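Local coordinates for protein AbyA5 (Verrucosispora maris, PDB 4YWF) that is an esterase-like lyase of the alpha/beta hydrolase superfamily that catalyses acetate elimination in spirotetronate biosynthesis, at residues A[115-120]-A[161-166]. The protein carries 4 engineered substitutions. Sequence-based numbering, arbitrary orientation.
Sequences PGIERL and ILPELA
Ile-117, the residue just before strand 118-124, reaches Leu-162 and Pro-163, the first two residues of helix 162-167. This is packing of the loop that leads into strand 118-124 against a helix start, at one margin of an alpha/beta hydrolase fold. Strand 118-124 is an outermost strand of the mixed sheet. It pairs antiparallel with strand 127-134, through backbone hydrogen bonds of Glu-118 with Ala-133 and Leu-120 with Ala-131. The helix leads into strand 171-174, on the other side of strand 127-134.

The packed part of the contact is small and wholly apolar. The two segments bury 114 Å² in total, and no hydrogen bond joins them. The backbones stay well apart, with CA of Ile-117 and CA of Leu-162 separated by 7.2 Å. Ile-117 spans this gap with both branches of its side chain. Its CG1 sits beside the backbone N (chi1 -53°), anti to the carbonyl carbon, and the chain is extended beyond it (chi2 -170°). This carries CD1 out to the ring of Pro-163. The other branch, CG2, lies 4.2 Å from CD1 of Leu-162. Leu-162 points its CB toward 115-120 and is buried. It also rests on Trp-132 and Ala-134 of strand 127-134 and on Ala-172 and Val-174 of strand 171-174. Ile-117 shares Trp-132 and touches Trp-110 of helix 94-111.

The looser side holds Pro-115 and Gly-116, both exposed and making no close contact with the helix. Glu-118 leads its carboxylate away from the helix, and OE2 forms a salt bridge with Arg-205. Pro-163 is itself partly exposed, and it also touches Val-114. The isoleucine methyl meets the CD-CG side of the ring: CD1 of Ile-117 is 4.1 Å from CD and 4.2 Å from CG of Pro-163.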
loop_
_atom_site.group_PDB
_atom_site.type_symbol
_atom_site.label_atom_id
_atom_site.label_comp_id
_atom_site.label_asym_id
_atom_site.label_seq_id
_atom_site.Cartn_x
_atom_site.Cartn_y
_atom_site.Cartn_z
ATOM N N PRO A 115 -10.562 2.378 21.211
ATOM C CA PRO A 115 -9.675 1.518 21.988
ATOM C C PRO A 115 -9.095 0.464 21.059
ATOM O O PRO A 115 -9.792 -0.048 20.163
ATOM C CB PRO A 115 -10.619 0.871 23.019
ATOM C CG PRO A 115 -11.800 1.794 23.109
ATOM C CD PRO A 115 -11.962 2.309 21.699
ATOM N N GLY A 116 -7.824 0.187 21.237
ATOM C CA GLY A 116 -7.190 -0.875 20.469
ATOM C C GLY A 116 -6.252 -0.363 19.382
ATOM O O GLY A 116 -5.310 -1.071 19.047
ATOM N N ILE A 117 -6.490 0.851 18.850
ATOM C CA ILE A 117 -5.601 1.406 17.816
ATOM C C ILE A 117 -4.405 2.057 18.452
ATOM O O ILE A 117 -4.540 3.007 19.203
ATOM C CB ILE A 117 -6.269 2.422 16.854
ATOM C CG1 ILE A 117 -7.546 1.817 16.238
ATOM C CG2 ILE A 117 -5.286 2.810 15.757
ATOM C CD1 ILE A 117 -8.163 2.632 15.106
ATOM N N GLU A 118 -3.231 1.536 18.102
ATOM C CA GLU A 118 -1.972 1.959 18.647
ATOM C C GLU A 118 -0.976 2.351 17.575
ATOM O O GLU A 118 -0.898 1.738 16.549
ATOM C CB GLU A 118 -1.368 0.828 19.472
ATOM C CG GLU A 118 -0.056 1.146 20.160
ATOM C CD GLU A 118 0.431 -0.034 21.023
ATOM O OE1 GLU A 118 -0.414 -0.860 21.480
ATOM O OE2 GLU A 118 1.672 -0.155 21.218
ATOM N N ARG A 119 -0.203 3.368 17.858
ATOM C CA ARG A 119 0.870 3.826 16.983
ATOM C C ARG A 119 2.158 3.088 17.294
ATOM O O ARG A 119 2.558 2.977 18.455
ATOM C CB ARG A 119 1.079 5.327 17.228
ATOM C CG ARG A 119 2.386 5.864 16.677
ATOM C CD ARG A 119 2.552 7.337 16.984
ATOM N NE ARG A 119 2.001 8.096 15.890
ATOM C CZ ARG A 119 1.190 9.133 16.012
ATOM N NH1 ARG A 119 0.856 9.625 17.218
ATOM N NH2 ARG A 119 0.758 9.725 14.904
ATOM N N LEU A 120 2.817 2.597 16.264
ATOM C CA LEU A 120 4.127 2.010 16.368
ATOM C C LEU A 120 5.108 2.965 15.652
ATOM O O LEU A 120 4.831 3.479 14.609
ATOM C CB LEU A 120 4.152 0.664 15.675
ATOM C CG LEU A 120 3.107 -0.367 16.110
ATOM C CD1 LEU A 120 3.273 -1.640 15.275
ATOM C CD2 LEU A 120 3.271 -0.655 17.607
ATOM N N ILE A 161 -9.877 0.915 9.082
ATOM C CA ILE A 161 -10.477 -0.451 9.144
ATOM C C ILE A 161 -9.769 -1.406 10.094
ATOM O O ILE A 161 -10.243 -2.540 10.249
ATOM C CB ILE A 161 -10.675 -1.129 7.769
ATOM C CG1 ILE A 161 -9.349 -1.301 7.016
ATOM C CG2 ILE A 161 -11.704 -0.320 6.976
ATOM C CD1 ILE A 161 -9.483 -2.047 5.677
ATOM N N LEU A 162 -8.712 -0.953 10.781
ATOM C CA LEU A 162 -8.013 -1.782 11.790
ATOM C C LEU A 162 -8.933 -2.485 12.770
ATOM O O LEU A 162 -8.743 -3.658 13.045
ATOM C CB LEU A 162 -6.949 -0.987 12.535
ATOM C CG LEU A 162 -5.690 -0.695 11.721
ATOM C CD1 LEU A 162 -4.811 0.368 12.373
ATOM C CD2 LEU A 162 -4.865 -1.959 11.485
ATOM N N PRO A 163 -9.912 -1.783 13.335
ATOM C CA PRO A 163 -10.757 -2.508 14.319
ATOM C C PRO A 163 -11.491 -3.680 13.680
ATOM O O PRO A 163 -11.662 -4.712 14.328
ATOM C CB PRO A 163 -11.793 -1.436 14.793
ATOM C CG PRO A 163 -11.207 -0.142 14.374
ATOM C CD PRO A 163 -10.275 -0.373 13.210
ATOM N N GLU A 164 -11.939 -3.522 12.442
ATOM C CA GLU A 164 -12.683 -4.614 11.793
ATOM C C GLU A 164 -11.763 -5.770 11.427
ATOM O O GLU A 164 -12.121 -6.913 11.594
ATOM C CB GLU A 164 -13.429 -4.125 10.588
ATOM C CG GLU A 164 -14.559 -3.186 10.967
ATOM C CD GLU A 164 -14.366 -1.798 10.410
ATOM O OE1 GLU A 164 -14.887 -1.580 9.306
ATOM O OE2 GLU A 164 -13.699 -0.933 11.065
ATOM N N LEU A 165 -10.541 -5.483 10.998
ATOM C CA LEU A 165 -9.524 -6.555 10.848
ATOM C C LEU A 165 -9.146 -7.281 12.152
ATOM O O LEU A 165 -9.059 -8.510 12.203
ATOM C CB LEU A 165 -8.271 -5.984 10.195
ATOM C CG LEU A 165 -8.386 -5.470 8.771
ATOM C CD1 LEU A 165 -7.055 -4.807 8.353
ATOM C CD2 LEU A 165 -8.739 -6.564 7.790
ATOM N N ALA A 166 -8.951 -6.547 13.241
ATOM C CA ALA A 166 -8.797 -7.201 14.541
ATOM C C ALA A 166 -10.018 -8.100 14.912
ATOM O O ALA A 166 -9.834 -9.171 15.490
ATOM C CB ALA A 166 -8.549 -6.185 15.626
#